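Local coordinates for choline binding protein PCPA (Streptococcus pneumoniae, PDB 4CP6) that probably serves as a choline-binding surface protein of the pneumococcus, a vaccine antigen whose leucine-rich repeats may present a surface for binding partners, at residues Arg134-Ala148 with Ser156-Ser170. Residues are numbered along the deposited sequence; the frame is centred on the assembly and turned at random.
Sequences RAFDFSELEEIELPA and SAFSFSQKLKKLTFS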
ATOM      1  N   ARG A 134      -1.766  -8.065 -10.159  1.00  9.74           N
ATOM      2  CA  ARG A 134      -1.784  -9.273  -9.319  1.00  9.54           C
ATOM      3  C   ARG A 134      -1.049 -10.461  -9.929  1.00 11.22           C
ATOM      4  O   ARG A 134      -1.370 -11.623  -9.613  1.00 11.73           O
ATOM      5  CB  ARG A 134      -3.243  -9.631  -8.920  1.00 10.47           C
ATOM      6  CG  ARG A 134      -3.844  -8.550  -8.041  1.00 11.47           C
ATOM      7  CD  ARG A 134      -5.243  -8.881  -7.542  1.00 13.30           C
ATOM      8  NE  ARG A 134      -5.716  -7.863  -6.589  1.00 18.31           N
ATOM      9  CZ  ARG A 134      -5.421  -7.863  -5.281  1.00 28.56           C
ATOM     10  NH1 ARG A 134      -4.689  -8.848  -4.752  1.00 22.08           N
ATOM     11  NH2 ARG A 134      -5.870  -6.888  -4.492  1.00 29.53           N
ATOM     12  N   ALA A 135      -0.052 -10.201 -10.784  1.00  9.34           N
ATOM     13  CA  ALA A 135       0.643 -11.334 -11.403  1.00 10.21           C
ATOM     14  C   ALA A 135       1.265 -12.289 -10.399  1.00 11.70           C
ATOM     15  O   ALA A 135       1.286 -13.504 -10.659  1.00 11.23           O
ATOM     16  CB  ALA A 135       1.695 -10.836 -12.362  1.00 11.08           C
ATOM     17  N   PHE A 136       1.751 -11.780  -9.266  1.00 10.58           N
ATOM     18  CA  PHE A 136       2.417 -12.587  -8.252  1.00  9.87           C
ATOM     19  C   PHE A 136       1.780 -12.346  -6.898  1.00 12.15           C
ATOM     20  O   PHE A 136       2.460 -12.512  -5.878  1.00 13.01           O
ATOM     21  CB  PHE A 136       3.921 -12.244  -8.201  1.00 10.32           C
ATOM     22  CG  PHE A 136       4.682 -12.578  -9.459  1.00 10.74           C
ATOM     23  CD1 PHE A 136       5.218 -13.844  -9.644  1.00 13.59           C
ATOM     24  CD2 PHE A 136       4.815 -11.644 -10.488  1.00 13.02           C
ATOM     25  CE1 PHE A 136       5.935 -14.158 -10.801  1.00 15.60           C
ATOM     26  CE2 PHE A 136       5.520 -11.965 -11.655  1.00 17.04           C
ATOM     27  CZ  PHE A 136       6.050 -13.229 -11.805  1.00 15.15           C
ATOM     28  N   ASP A 137       0.464 -12.025  -6.843  1.00 10.41           N
ATOM     29  CA  ASP A 137      -0.091 -11.798  -5.522  1.00 10.99           C
ATOM     30  C   ASP A 137      -0.164 -13.106  -4.726  1.00 11.04           C
ATOM     31  O   ASP A 137      -0.365 -14.185  -5.297  1.00 11.47           O
ATOM     32  CB  ASP A 137      -1.416 -11.027  -5.533  1.00 12.36           C
ATOM     33  CG  ASP A 137      -2.610 -11.751  -6.100  1.00 14.22           C
ATOM     34  OD1 ASP A 137      -2.417 -12.698  -6.887  1.00 13.54           O
ATOM     35  OD2 ASP A 137      -3.752 -11.360  -5.753  1.00 18.35           O
ATOM     36  N   PHE A 138       0.054 -13.025  -3.415  1.00 10.99           N
ATOM     37  CA  PHE A 138       0.022 -14.183  -2.501  1.00 11.16           C
ATOM     38  C   PHE A 138       1.091 -15.222  -2.877  1.00 14.58           C
ATOM     39  O   PHE A 138       0.995 -16.386  -2.473  1.00 14.36           O
ATOM     40  CB  PHE A 138      -1.393 -14.815  -2.452  1.00 11.61           C
ATOM     41  CG  PHE A 138      -2.427 -13.849  -1.918  1.00 11.48           C
ATOM     42  CD1 PHE A 138      -2.613 -13.690  -0.544  1.00 12.94           C
ATOM     43  CD2 PHE A 138      -3.191 -13.071  -2.784  1.00 12.72           C
ATOM     44  CE1 PHE A 138      -3.567 -12.800  -0.052  1.00 13.51           C
ATOM     45  CE2 PHE A 138      -4.166 -12.194  -2.286  1.00 14.85           C
ATOM     46  CZ  PHE A 138      -4.321 -12.040  -0.930  1.00 13.27           C
ATOM     47  N   SER A 139       2.132 -14.814  -3.627  1.00 11.89           N
ATOM     48  CA  SER A 139       3.143 -15.781  -4.025  1.00 11.21           C
ATOM     49  C   SER A 139       4.104 -16.131  -2.877  1.00 14.95           C
ATOM     50  O   SER A 139       4.197 -15.404  -1.861  1.00 14.14           O
ATOM     51  CB  SER A 139       3.937 -15.282  -5.223  1.00 12.22           C
ATOM     52  OG  SER A 139       4.961 -14.396  -4.806  1.00 13.73           O
ATOM     53  N   GLU A 140       4.842 -17.239  -3.066  1.00 12.65           N
ATOM     54  CA  GLU A 140       5.881 -17.674  -2.120  1.00 12.41           C
ATOM     55  C   GLU A 140       7.272 -17.263  -2.623  1.00 14.27           C
ATOM     56  O   GLU A 140       8.289 -17.754  -2.133  1.00 14.05           O
ATOM     57  CB  GLU A 140       5.820 -19.191  -1.941  1.00 13.60           C
ATOM     58  CG  GLU A 140       4.465 -19.654  -1.433  1.00 18.13           C
ATOM     59  CD  GLU A 140       4.383 -21.096  -0.976  1.00 36.30           C
ATOM     60  OE1 GLU A 140       5.439 -21.721  -0.730  1.00 39.30           O
ATOM     61  OE2 GLU A 140       3.244 -21.595  -0.848  1.00 33.48           O
ATOM     62  N   LEU A 141       7.319 -16.314  -3.582  1.00 12.53           N
ATOM     63  CA  LEU A 141       8.560 -15.819  -4.140  1.00 13.83           C
ATOM     64  C   LEU A 141       9.480 -15.292  -3.040  1.00 15.76           C
ATOM     65  O   LEU A 141       9.028 -14.556  -2.170  1.00 14.21           O
ATOM     66  CB  LEU A 141       8.204 -14.657  -5.075  1.00 15.52           C
ATOM     67  CG  LEU A 141       9.219 -14.105  -6.042  1.00 21.77           C
ATOM     68  CD1 LEU A 141       9.743 -15.208  -6.981  1.00 20.44           C
ATOM     69  CD2 LEU A 141       8.538 -13.026  -6.900  1.00 23.31           C
ATOM     70  N   GLU A 142      10.750 -15.665  -3.096  1.00 13.74           N
ATOM     71  CA  GLU A 142      11.717 -15.167  -2.134  1.00 13.80           C
ATOM     72  C   GLU A 142      12.646 -14.174  -2.746  1.00 14.23           C
ATOM     73  O   GLU A 142      13.096 -13.279  -2.045  1.00 15.60           O
ATOM     74  CB  GLU A 142      12.498 -16.315  -1.479  1.00 14.89           C
ATOM     75  CG  GLU A 142      11.532 -17.203  -0.710  1.00 20.02           C
ATOM     76  CD  GLU A 142      12.163 -18.357   0.032  1.00 33.60           C
ATOM     77  OE1 GLU A 142      13.376 -18.598  -0.151  1.00 28.43           O
ATOM     78  OE2 GLU A 142      11.427 -19.041   0.776  1.00 29.27           O
ATOM     79  N   GLU A 143      12.990 -14.353  -4.020  1.00 13.12           N
ATOM     80  CA  GLU A 143      13.933 -13.481  -4.718  1.00 14.63           C
ATOM     81  C   GLU A 143      13.561 -13.354  -6.178  1.00 15.79           C
ATOM     82  O   GLU A 143      13.212 -14.354  -6.822  1.00 15.64           O
ATOM     83  CB  GLU A 143      15.356 -14.101  -4.680  1.00 17.35           C
ATOM     84  CG  GLU A 143      16.056 -14.008  -3.331  1.00 32.41           C
ATOM     85  CD  GLU A 143      17.548 -14.295  -3.334  1.00 54.96           C
ATOM     86  OE1 GLU A 143      18.091 -14.667  -4.400  1.00 42.87           O
ATOM     87  OE2 GLU A 143      18.177 -14.141  -2.262  1.00 57.79           O
ATOM     88  N   ILE A 144      13.709 -12.141  -6.730  1.00 12.78           N
ATOM     89  CA  ILE A 144      13.490 -11.909  -8.149  1.00 11.32           C
ATOM     90  C   ILE A 144      14.282 -10.692  -8.577  1.00 13.13           C
ATOM     91  O   ILE A 144      14.329  -9.685  -7.851  1.00 12.74           O
ATOM     92  CB  ILE A 144      11.966 -11.766  -8.514  1.00 12.90           C
ATOM     93  CG1 ILE A 144      11.711 -11.851 -10.048  1.00 13.49           C
ATOM     94  CG2 ILE A 144      11.361 -10.455  -7.920  1.00 13.33           C
ATOM     95  CD1 ILE A 144      10.216 -11.915 -10.460  1.00 13.74           C
ATOM     96  N   GLU A 145      14.912 -10.785  -9.745  1.00 11.94           N
ATOM     97  CA  GLU A 145      15.620  -9.673 -10.355  1.00 12.17           C
ATOM     98  C   GLU A 145      14.871  -9.376 -11.646  1.00 13.21           C
ATOM     99  O   GLU A 145      14.857 -10.216 -12.567  1.00 13.50           O
ATOM    100  CB  GLU A 145      17.071 -10.039 -10.664  1.00 13.88           C
ATOM    101  CG  GLU A 145      17.824  -8.879 -11.294  1.00 16.45           C
ATOM    102  CD  GLU A 145      19.324  -9.054 -11.476  1.00 37.82           C
ATOM    103  OE1 GLU A 145      19.932  -9.905 -10.785  1.00 42.78           O
ATOM    104  OE2 GLU A 145      19.906  -8.271 -12.257  1.00 33.74           O
ATOM    105  N   LEU A 146      14.183  -8.209 -11.707  1.00 11.87           N
ATOM    106  CA  LEU A 146      13.359  -7.862 -12.855  1.00 11.78           C
ATOM    107  C   LEU A 146      14.199  -7.352 -13.991  1.00 13.07           C
ATOM    108  O   LEU A 146      15.154  -6.598 -13.744  1.00 13.76           O
ATOM    109  CB  LEU A 146      12.231  -6.905 -12.447  1.00 11.91           C
ATOM    110  CG  LEU A 146      11.247  -7.557 -11.462  1.00 15.31           C
ATOM    111  CD1 LEU A 146      10.304  -6.542 -10.854  1.00 17.36           C
ATOM    112  CD2 LEU A 146      10.430  -8.666 -12.136  1.00 13.87           C
ATOM    113  N   PRO A 147      13.917  -7.764 -15.233  1.00 10.84           N
ATOM    114  CA  PRO A 147      14.819  -7.421 -16.348  1.00 10.86           C
ATOM    115  C   PRO A 147      14.726  -5.968 -16.748  1.00 13.24           C
ATOM    116  O   PRO A 147      13.727  -5.305 -16.466  1.00 11.85           O
ATOM    117  CB  PRO A 147      14.340  -8.331 -17.479  1.00 12.99           C
ATOM    118  CG  PRO A 147      12.870  -8.554 -17.182  1.00 14.57           C
ATOM    119  CD  PRO A 147      12.834  -8.669 -15.667  1.00 11.13           C
ATOM    120  N   ALA A 148      15.748  -5.496 -17.466  1.00 13.21           N
ATOM    121  CA  ALA A 148      15.822  -4.118 -17.914  1.00 12.54           C
ATOM    122  C   ALA A 148      14.683  -3.695 -18.833  1.00 13.92           C
ATOM    123  O   ALA A 148      14.278  -2.535 -18.845  1.00 14.08           O
ATOM    124  CB  ALA A 148      17.157  -3.895 -18.625  1.00 14.07           C
ATOM    125  N   SER A 156      -1.153  -4.192  -7.364  1.00  9.29           N
ATOM    126  CA  SER A 156      -1.028  -5.309  -6.432  1.00  8.93           C
ATOM    127  C   SER A 156      -0.181  -6.448  -7.011  1.00 10.83           C
ATOM    128  O   SER A 156      -0.359  -7.611  -6.611  1.00 10.43           O
ATOM    129  CB  SER A 156      -2.420  -5.808  -6.033  1.00  9.97           C
ATOM    130  OG  SER A 156      -3.066  -4.793  -5.276  1.00 12.12           O
ATOM    131  N   ALA A 157       0.769  -6.127  -7.912  1.00  9.19           N
ATOM    132  CA  ALA A 157       1.518  -7.211  -8.568  1.00  8.83           C
ATOM    133  C   ALA A 157       2.228  -8.167  -7.642  1.00 10.98           C
ATOM    134  O   ALA A 157       2.253  -9.364  -7.940  1.00 11.09           O
ATOM    135  CB  ALA A 157       2.517  -6.648  -9.582  1.00 10.78           C
ATOM    136  N   PHE A 158       2.806  -7.699  -6.536  1.00  9.78           N
ATOM    137  CA  PHE A 158       3.512  -8.595  -5.611  1.00  9.86           C
ATOM    138  C   PHE A 158       2.852  -8.616  -4.250  1.00 11.16           C
ATOM    139  O   PHE A 158       3.417  -9.171  -3.313  1.00 11.83           O
ATOM    140  CB  PHE A 158       5.007  -8.187  -5.465  1.00 10.65           C
ATOM    141  CG  PHE A 158       5.774  -8.337  -6.751  1.00 11.45           C
ATOM    142  CD1 PHE A 158       6.321  -9.564  -7.112  1.00 11.96           C
ATOM    143  CD2 PHE A 158       5.884  -7.274  -7.645  1.00 12.16           C
ATOM    144  CE1 PHE A 158       6.998  -9.724  -8.326  1.00 12.99           C
ATOM    145  CE2 PHE A 158       6.553  -7.435  -8.871  1.00 13.32           C
ATOM    146  CZ  PHE A 158       7.087  -8.670  -9.209  1.00 12.28           C
ATOM    147  N   SER A 159       1.654  -8.036  -4.133  1.00 10.09           N
ATOM    148  CA  SER A 159       0.968  -7.916  -2.863  1.00 10.83           C
ATOM    149  C   SER A 159       0.865  -9.264  -2.175  1.00 12.50           C
ATOM    150  O   SER A 159       0.505 -10.271  -2.810  1.00 11.76           O
ATOM    151  CB  SER A 159      -0.418  -7.326  -3.077  1.00 11.67           C
ATOM    152  OG  SER A 159      -1.111  -7.169  -1.845  1.00 13.68           O
ATOM    153  N   PHE A 160       1.129  -9.280  -0.868  1.00 10.52           N
ATOM    154  CA  PHE A 160       0.993 -10.476  -0.033  1.00 10.53           C
ATOM    155  C   PHE A 160       2.025 -11.560  -0.358  1.00 12.86           C
ATOM    156  O   PHE A 160       1.825 -12.728   0.012  1.00 13.40           O
ATOM    157  CB  PHE A 160      -0.450 -11.012  -0.052  1.00 11.89           C
ATOM    158  CG  PHE A 160      -1.212 -10.715   1.211  1.00 14.00           C
ATOM    159  CD1 PHE A 160      -0.834 -11.289   2.420  1.00 17.80           C
ATOM    160  CD2 PHE A 160      -2.329  -9.897   1.189  1.00 16.71           C
ATOM    161  CE1 PHE A 160      -1.545 -11.012   3.600  1.00 19.57           C
ATOM    162  CE2 PHE A 160      -3.029  -9.610   2.366  1.00 19.50           C
ATOM    163  CZ  PHE A 160      -2.647 -10.197   3.553  1.00 17.45           C
ATOM    164  N   SER A 161       3.135 -11.186  -1.014  1.00 11.62           N
ATOM    165  CA  SER A 161       4.266 -12.099  -1.201  1.00 10.88           C
ATOM    166  C   SER A 161       5.083 -12.013   0.104  1.00 13.11           C
ATOM    167  O   SER A 161       6.063 -11.268   0.196  1.00 12.33           O
ATOM    168  CB  SER A 161       5.100 -11.708  -2.422  1.00 12.02           C
ATOM    169  OG  SER A 161       4.356 -11.894  -3.615  1.00 13.42           O
ATOM    170  N   GLN A 162       4.615 -12.723   1.118  1.00 12.61           N
ATOM    171  CA  GLN A 162       5.126 -12.589   2.478  1.00 13.46           C
ATOM    172  C   GLN A 162       6.547 -13.050   2.689  1.00 16.36           C
ATOM    173  O   GLN A 162       7.142 -12.607   3.668  1.00 17.79           O
ATOM    174  CB  GLN A 162       4.206 -13.265   3.458  1.00 16.10           C
ATOM    175  CG  GLN A 162       2.908 -12.488   3.602  1.00 25.76           C
ATOM    176  CD  GLN A 162       1.961 -13.142   4.573  1.00 43.60           C
ATOM    177  OE1 GLN A 162       1.764 -14.370   4.585  1.00 42.50           O
ATOM    178  NE2 GLN A 162       1.326 -12.325   5.382  1.00 35.64           N
ATOM    179  N   LYS A 163       7.093 -13.904   1.807  1.00 13.46           N
ATOM    180  CA  LYS A 163       8.459 -14.384   1.966  1.00 13.55           C
ATOM    181  C   LYS A 163       9.434 -13.637   1.056  1.00 15.24           C
ATOM    182  O   LYS A 163      10.627 -13.931   1.070  1.00 15.92           O
ATOM    183  CB  LYS A 163       8.499 -15.896   1.637  1.00 15.39           C
ATOM    184  CG  LYS A 163       7.734 -16.794   2.653  1.00 24.20           C
ATOM    185  CD  LYS A 163       8.348 -16.737   4.057  1.00 36.36           C
ATOM    186  CE  LYS A 163       7.541 -17.478   5.100  1.00 45.52           C
ATOM    187  NZ  LYS A 163       7.951 -17.086   6.475  1.00 51.07           N
ATOM    188  N   LEU A 164       8.937 -12.666   0.267  1.00 12.99           N
ATOM    189  CA  LEU A 164       9.803 -11.927  -0.667  1.00 12.64           C
ATOM    190  C   LEU A 164      10.859 -11.142   0.121  1.00 13.45           C
ATOM    191  O   LEU A 164      10.527 -10.289   0.941  1.00 13.67           O
ATOM    192  CB  LEU A 164       8.942 -11.020  -1.565  1.00 12.73           C
ATOM    193  CG  LEU A 164       9.686 -10.191  -2.600  1.00 14.59           C
ATOM    194  CD1 LEU A 164      10.445 -11.083  -3.634  1.00 13.84           C
ATOM    195  CD2 LEU A 164       8.732  -9.238  -3.276  1.00 15.75           C
ATOM    196  N   LYS A 165      12.138 -11.504  -0.077  1.00 13.44           N
ATOM    197  CA  LYS A 165      13.216 -10.883   0.676  1.00 13.91           C
ATOM    198  C   LYS A 165      14.139 -10.038  -0.193  1.00 16.28           C
ATOM    199  O   LYS A 165      14.815  -9.159   0.336  1.00 17.17           O
ATOM    200  CB  LYS A 165      14.009 -11.896   1.546  1.00 18.53           C
ATOM    201  CG  LYS A 165      14.827 -12.948   0.814  1.00 38.57           C
ATOM    202  CD  LYS A 165      15.859 -13.560   1.766  1.00 49.28           C
ATOM    203  CE  LYS A 165      16.973 -14.281   1.042  1.00 62.81           C
ATOM    204  NZ  LYS A 165      18.044 -14.726   1.978  1.00 68.92           N
ATOM    205  N   LYS A 166      14.195 -10.294  -1.489  1.00 13.07           N
ATOM    206  CA  LYS A 166      15.044  -9.513  -2.381  1.00 14.39           C
ATOM    207  C   LYS A 166      14.306  -9.238  -3.666  1.00 16.48           C
ATOM    208  O   LYS A 166      13.873 -10.176  -4.327  1.00 16.03           O
ATOM    209  CB  LYS A 166      16.393 -10.217  -2.625  1.00 17.92           C
ATOM    210  CG  LYS A 166      17.403  -9.342  -3.376  1.00 25.47           C
ATOM    211  CD  LYS A 166      18.771 -10.019  -3.423  1.00 29.52           C
ATOM    212  CE  LYS A 166      19.644  -9.452  -4.512  1.00 39.12           C
ATOM    213  NZ  LYS A 166      20.997 -10.067  -4.495  1.00 55.84           N
ATOM    214  N   LEU A 167      14.139  -7.965  -4.012  1.00 13.40           N
ATOM    215  CA  LEU A 167      13.479  -7.575  -5.246  1.00 12.89           C
ATOM    216  C   LEU A 167      14.359  -6.509  -5.822  1.00 13.98           C
ATOM    217  O   LEU A 167      14.494  -5.441  -5.217  1.00 13.86           O
ATOM    218  CB  LEU A 167      12.043  -7.059  -5.030  1.00 14.46           C
ATOM    219  CG  LEU A 167      11.251  -6.939  -6.394  1.00 20.09           C
ATOM    220  CD1 LEU A 167       9.832  -7.439  -6.291  1.00 22.96           C
ATOM    221  CD2 LEU A 167      11.262  -5.533  -6.934  1.00 24.34           C
ATOM    222  N   THR A 168      15.002  -6.806  -6.950  1.00 11.77           N
ATOM    223  CA  THR A 168      15.927  -5.868  -7.579  1.00 11.62           C
ATOM    224  C   THR A 168      15.594  -5.708  -9.052  1.00 12.27           C
ATOM    225  O   THR A 168      14.781  -6.454  -9.606  1.00 11.72           O
ATOM    226  CB  THR A 168      17.366  -6.357  -7.443  1.00 13.87           C
ATOM    227  OG1 THR A 168      17.475  -7.642  -8.058  1.00 15.80           O
ATOM    228  CG2 THR A 168      17.842  -6.439  -5.994  1.00 15.76           C
ATOM    229  N   PHE A 169      16.215  -4.712  -9.681  1.00 12.45           N
ATOM    230  CA  PHE A 169      15.998  -4.367 -11.077  1.00 12.54           C
ATOM    231  C   PHE A 169      17.329  -4.364 -11.757  1.00 16.92           C
ATOM    232  O   PHE A 169      18.275  -3.732 -11.266  1.00 16.18           O
ATOM    233  CB  PHE A 169      15.330  -2.974 -11.186  1.00 13.95           C
ATOM    234  CG  PHE A 169      14.078  -2.841 -10.350  1.00 14.53           C
ATOM    235  CD1 PHE A 169      12.846  -3.287 -10.830  1.00 16.65           C
ATOM    236  CD2 PHE A 169      14.138  -2.331  -9.065  1.00 16.46           C
ATOM    237  CE1 PHE A 169      11.697  -3.193 -10.032  1.00 17.65           C
ATOM    238  CE2 PHE A 169      12.992  -2.239  -8.271  1.00 19.12           C
ATOM    239  CZ  PHE A 169      11.781  -2.659  -8.768  1.00 17.53           C
ATOM    240  N   SER A 170      17.434  -5.112 -12.857  1.00 14.31           N
ATOM    241  CA  SER A 170      18.657  -5.196 -13.649  1.00 14.42           C
ATOM    242  C   SER A 170      19.128  -3.798 -14.079  1.00 16.75           C
ATOM    243  O   SER A 170      18.331  -2.837 -14.128  1.00 15.83           O
ATOM    244  CB  SER A 170      18.415  -6.067 -14.867  1.00 17.70           C
ATOM    245  OG  SER A 170      18.166  -7.398 -14.434  1.00 21.07           O
TER
HETATM  246  O   HOH W   1      -3.631  -8.253  -2.022  1.00 31.46           O
HETATM  247  O   HOH W   2       6.602 -14.393  -0.946  1.00 14.33           O
HETATM  248  O   HOH W   3       3.350 -15.540   0.835  1.00 19.85           O
HETATM  249  O   HOH W   4      16.924  -9.882  -6.604  1.00 21.55           O
HETATM  250  O   HOH W   5      20.064  -8.242  -8.525  1.00 48.65           O
HETATM  251  O   HOH W   6      15.633  -3.609 -14.594  1.00 25.40           O
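Arg134 lays its guanidinium flat over the CB of Ser156, a residue small enough to fit beneath that face, while NH1 makes a salt bridge with Asp137 OD2 at 2.9 Å, close to the guanidinium plane. The other carboxylate oxygen of Asp137 is held by His113. Phe136 sends its backbone N to Ala157 O (2.8 Å), and its ring lies nearly parallel to that of Phe158, planes 3° apart but offset, with little overlap; Phe112 stacks on Phe136 as well, continuing an aromatic row through the interior. Phe138 repeats the pairing with Phe160 nearer the surface, its ring covered on one face by Phe160 CB. Ser139 OG donates to Ser161 OG (2.8 Å) and accepts from Leu141 N in an ST turn; a hydroxyl, able to give and accept at once, suits this buried bend. Such like-on-like matching is characteristic of consecutive coils of a BspA-type leucine-rich repeat solenoid. Leu141, its CG anti to the backbone N (chi1 -167°), brings CD2 to the edge of the Phe158 ring. Glu142 O receives both Lys165 N and Lys166 N where the parallel strands 143-146 and 166-169 begin. Outward and inward residues then alternate. Glu143 OE2 lies 4.3 Å from Lys165 NZ, too far for a salt bridge, though the charges probably still attract. Inward, Ile144 CG2 packs on Leu167 CD1 (3.8 Å). Glu145, outward and extended, runs CG beside Thr168 OG1 (3.5 Å). Leu146 CD1 reaches Phe169 CE1 (3.7 Å) inside, and its O accepts from Ser170 N (2.9 Å), one residue past strand 166-169.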